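Local coordinates for SusD-like carbohydrate binding protein (PDB 3LEW) that probably binds carbohydrate nutrients at the outer membrane of Bacteroides vulgatus, as a member of the SusD family, at residues A[47-55]-A[67-76]. Sequence-based numbering, arbitrary orientation.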
loop_
_atom_site.group_PDB
_atom_site.type_symbol
_atom_site.label_atom_id
_atom_site.label_comp_id
_atom_site.label_asym_id
_atom_site.label_seq_id
_atom_site.Cartn_x
_atom_site.Cartn_y
_atom_site.Cartn_z
ATOM N N ALA A 47 3.734 3.153 7.474
ATOM C CA ALA A 47 5.021 3.663 7.055
ATOM C C ALA A 47 5.536 3.058 5.752
ATOM O O ALA A 47 6.141 3.777 4.928
ATOM C CB ALA A 47 6.096 3.549 8.194
HETATM N N MSE A 48 5.370 1.749 5.556
HETATM C CA MSE A 48 5.771 1.165 4.283
HETATM C C MSE A 48 4.886 1.652 3.114
HETATM O O MSE A 48 5.398 1.943 2.033
HETATM C CB MSE A 48 5.787 -0.356 4.377
HETATM C CG MSE A 48 7.020 -0.881 5.178
HETATM SE SE MSE A 48 6.599 -1.123 7.036
HETATM C CE MSE A 48 5.654 -2.586 6.936
ATOM N N LEU A 49 3.587 1.830 3.358
ATOM C CA LEU A 49 2.685 2.360 2.315
ATOM C C LEU A 49 3.134 3.766 1.922
ATOM O O LEU A 49 3.169 4.142 0.737
ATOM C CB LEU A 49 1.257 2.396 2.828
ATOM C CG LEU A 49 0.691 1.016 3.216
ATOM C CD1 LEU A 49 -0.777 1.207 3.625
ATOM C CD2 LEU A 49 0.761 -0.010 2.082
ATOM N N ARG A 50 3.542 4.565 2.929
ATOM C CA ARG A 50 4.008 5.911 2.641
ATOM C C ARG A 50 5.332 5.896 1.868
ATOM O O ARG A 50 5.489 6.629 0.877
ATOM C CB ARG A 50 4.122 6.756 3.956
ATOM C CG ARG A 50 2.902 7.607 4.319
ATOM C CD ARG A 50 1.656 6.816 4.756
ATOM N NE ARG A 50 0.879 6.327 3.606
ATOM C CZ ARG A 50 -0.197 5.561 3.697
ATOM N NH1 ARG A 50 -0.628 5.086 4.880
ATOM N NH2 ARG A 50 -0.861 5.238 2.591
ATOM N N ALA A 51 6.279 5.062 2.290
ATOM C CA ALA A 51 7.522 4.873 1.561
ATOM C C ALA A 51 7.248 4.528 0.108
ATOM O O ALA A 51 7.878 5.092 -0.796
ATOM C CB ALA A 51 8.414 3.765 2.224
ATOM N N ASN A 52 6.299 3.622 -0.105
ATOM C CA ASN A 52 5.952 3.143 -1.433
ATOM C C ASN A 52 5.523 4.250 -2.387
ATOM O O ASN A 52 5.841 4.207 -3.556
ATOM C CB ASN A 52 4.879 2.045 -1.405
ATOM C CG ASN A 52 5.378 0.733 -0.747
ATOM O OD1 ASN A 52 6.591 0.595 -0.445
ATOM N ND2 ASN A 52 4.428 -0.161 -0.402
ATOM N N ASP A 53 4.777 5.215 -1.885
ATOM C CA ASP A 53 4.370 6.344 -2.697
ATOM C C ASP A 53 5.446 7.385 -2.852
ATOM O O ASP A 53 5.547 7.995 -3.915
ATOM C CB ASP A 53 3.061 6.954 -2.128
ATOM C CG ASP A 53 1.872 6.030 -2.328
ATOM O OD1 ASP A 53 1.804 5.311 -3.370
ATOM O OD2 ASP A 53 0.984 6.026 -1.459
ATOM N N ALA A 54 6.259 7.623 -1.811
ATOM C CA ALA A 54 7.386 8.526 -1.926
ATOM C C ALA A 54 8.363 8.035 -2.996
ATOM O O ALA A 54 9.025 8.825 -3.661
ATOM C CB ALA A 54 8.118 8.692 -0.540
HETATM N N MSE A 55 8.405 6.731 -3.205
HETATM C CA MSE A 55 9.310 6.143 -4.194
HETATM C C MSE A 55 8.664 5.963 -5.607
HETATM O O MSE A 55 9.101 5.115 -6.393
HETATM C CB MSE A 55 9.791 4.835 -3.572
HETATM C CG MSE A 55 10.706 5.090 -2.354
HETATM SE SE MSE A 55 11.093 3.514 -1.368
HETATM C CE MSE A 55 12.245 2.560 -2.611
ATOM N N PHE A 67 9.911 11.537 5.355
ATOM C CA PHE A 67 10.105 10.724 4.152
ATOM C C PHE A 67 10.883 11.348 3.017
ATOM O O PHE A 67 10.882 10.805 1.896
ATOM C CB PHE A 67 8.736 10.258 3.674
ATOM C CG PHE A 67 8.131 9.215 4.588
ATOM C CD1 PHE A 67 7.355 9.591 5.699
ATOM C CD2 PHE A 67 8.319 7.873 4.322
ATOM C CE1 PHE A 67 6.795 8.599 6.558
ATOM C CE2 PHE A 67 7.735 6.922 5.148
ATOM C CZ PHE A 67 6.979 7.290 6.257
ATOM N N ARG A 68 11.618 12.417 3.306
ATOM C CA ARG A 68 12.405 13.079 2.230
ATOM C C ARG A 68 13.431 12.099 1.614
ATOM O O ARG A 68 13.561 12.068 0.411
ATOM C CB ARG A 68 13.114 14.348 2.703
ATOM C CG ARG A 68 13.931 15.053 1.539
ATOM C CD ARG A 68 14.970 16.076 2.059
ATOM N NE ARG A 68 15.918 15.424 2.986
ATOM C CZ ARG A 68 17.124 14.953 2.672
ATOM N NH1 ARG A 68 17.604 15.069 1.433
ATOM N NH2 ARG A 68 17.875 14.384 3.609
ATOM N N THR A 69 14.137 11.312 2.431
ATOM C CA THR A 69 15.147 10.410 1.914
ATOM C C THR A 69 14.516 9.284 1.059
ATOM O O THR A 69 15.165 8.760 0.198
ATOM C CB THR A 69 16.054 9.830 2.986
ATOM O OG1 THR A 69 15.271 9.078 3.934
ATOM C CG2 THR A 69 16.876 10.957 3.737
ATOM N N HIS A 70 13.274 8.923 1.329
ATOM C CA HIS A 70 12.523 7.954 0.530
ATOM C C HIS A 70 12.252 8.529 -0.840
ATOM O O HIS A 70 12.420 7.819 -1.848
ATOM C CB HIS A 70 11.191 7.498 1.224
ATOM C CG HIS A 70 11.374 7.060 2.642
ATOM N ND1 HIS A 70 11.818 7.927 3.614
ATOM C CD2 HIS A 70 11.170 5.870 3.266
ATOM C CE1 HIS A 70 11.901 7.283 4.774
ATOM N NE2 HIS A 70 11.500 6.035 4.596
ATOM N N ASN A 71 11.850 9.812 -0.905
ATOM C CA ASN A 71 11.613 10.471 -2.179
ATOM C C ASN A 71 12.894 10.489 -3.023
ATOM O O ASN A 71 12.819 10.433 -4.245
ATOM C CB ASN A 71 11.028 11.862 -1.933
ATOM C CG ASN A 71 10.291 12.466 -3.131
ATOM O OD1 ASN A 71 10.450 13.672 -3.389
ATOM N ND2 ASN A 71 9.415 11.690 -3.795
ATOM N N GLU A 72 14.046 10.556 -2.368
ATOM C CA GLU A 72 15.372 10.556 -2.986
ATOM C C GLU A 72 15.879 9.167 -3.396
ATOM O O GLU A 72 16.926 9.048 -4.084
ATOM C CB GLU A 72 16.396 11.050 -1.966
ATOM C CG GLU A 72 16.241 12.448 -1.506
ATOM C CD GLU A 72 17.421 12.899 -0.692
ATOM O OE1 GLU A 72 17.951 12.112 0.116
ATOM O OE2 GLU A 72 17.838 14.049 -0.871
ATOM N N PHE A 73 15.190 8.132 -2.922
ATOM C CA PHE A 73 15.580 6.713 -3.087
ATOM C C PHE A 73 16.761 6.271 -2.230
ATOM O O PHE A 73 17.367 5.212 -2.479
ATOM C CB PHE A 73 15.788 6.324 -4.567
ATOM C CG PHE A 73 14.534 6.386 -5.378
ATOM C CD1 PHE A 73 13.658 5.325 -5.429
ATOM C CD2 PHE A 73 14.241 7.507 -6.103
ATOM C CE1 PHE A 73 12.475 5.403 -6.171
ATOM C CE2 PHE A 73 13.110 7.596 -6.823
ATOM C CZ PHE A 73 12.205 6.548 -6.868
ATOM N N SER A 74 17.124 7.056 -1.221
ATOM C CA SER A 74 18.234 6.618 -0.364
ATOM C C SER A 74 17.820 5.815 0.895
ATOM O O SER A 74 18.662 5.066 1.426
ATOM C CB SER A 74 19.112 7.797 0.016
ATOM O OG SER A 74 18.434 8.620 0.894
ATOM N N ALA A 75 16.560 5.970 1.356
ATOM C CA ALA A 75 16.094 5.421 2.644
ATOM C C ALA A 75 16.052 3.887 2.709
ATOM O O ALA A 75 16.603 3.285 3.625
ATOM C CB ALA A 75 14.699 5.978 3.004
ATOM N N ILE A 76 15.409 3.256 1.737
ATOM C CA ILE A 76 15.198 1.815 1.795
ATOM C C ILE A 76 16.489 1.074 1.389
ATOM O O ILE A 76 16.942 0.186 2.105
ATOM C CB ILE A 76 13.963 1.420 0.943
ATOM C CG1 ILE A 76 12.676 2.037 1.546
ATOM C CG2 ILE A 76 13.818 -0.129 0.831
ATOM C CD1 ILE A 76 12.245 1.386 2.898
#
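The last turns of helix 46-54 meet the short helix 68-71 most closely at A54 and N71, whose CA atoms are 4.7 Å apart. N71 makes the hydrogen bond between them: its CG stands anti to the backbone N (chi1 -160°), and ND2 gives a nearly straight bond of 2.9 Å to a lone pair of A54 O. F67, the N-cap residue, lays a ring face against R50 CB, 3.7 Å from F67 CZ, in a CH-pi contact. Cutting F67 back to an alanine would probably leave a gap beside R50 CB and uncover the H70 face on which F67 CD2 rests. A75 CB covers the other face of H70. A51 CB reaches H70 CD2 at 3.6 Å. M55, a selenomethionine, crosses I76 at about a right angle, with SE 3.6 Å from I76 CG1. F73, the positive-phi residue of a Schellman motif, brings its ring edge to M55 O, 3.4 Å from CE1; this buried oxygen has no hydrogen-bond partner. In this buried helix-to-helix contact of the SusD-family protein, H70 NE2 hydrogen-bonds T82 OG1 on helix 81-103, which packs on A51 and I76. N71 ND2 also hydrogen-bonds V59 O and OD1 takes L61 N, joining both segments to strand 59-61, and helix 408-414 touches M55 through L409.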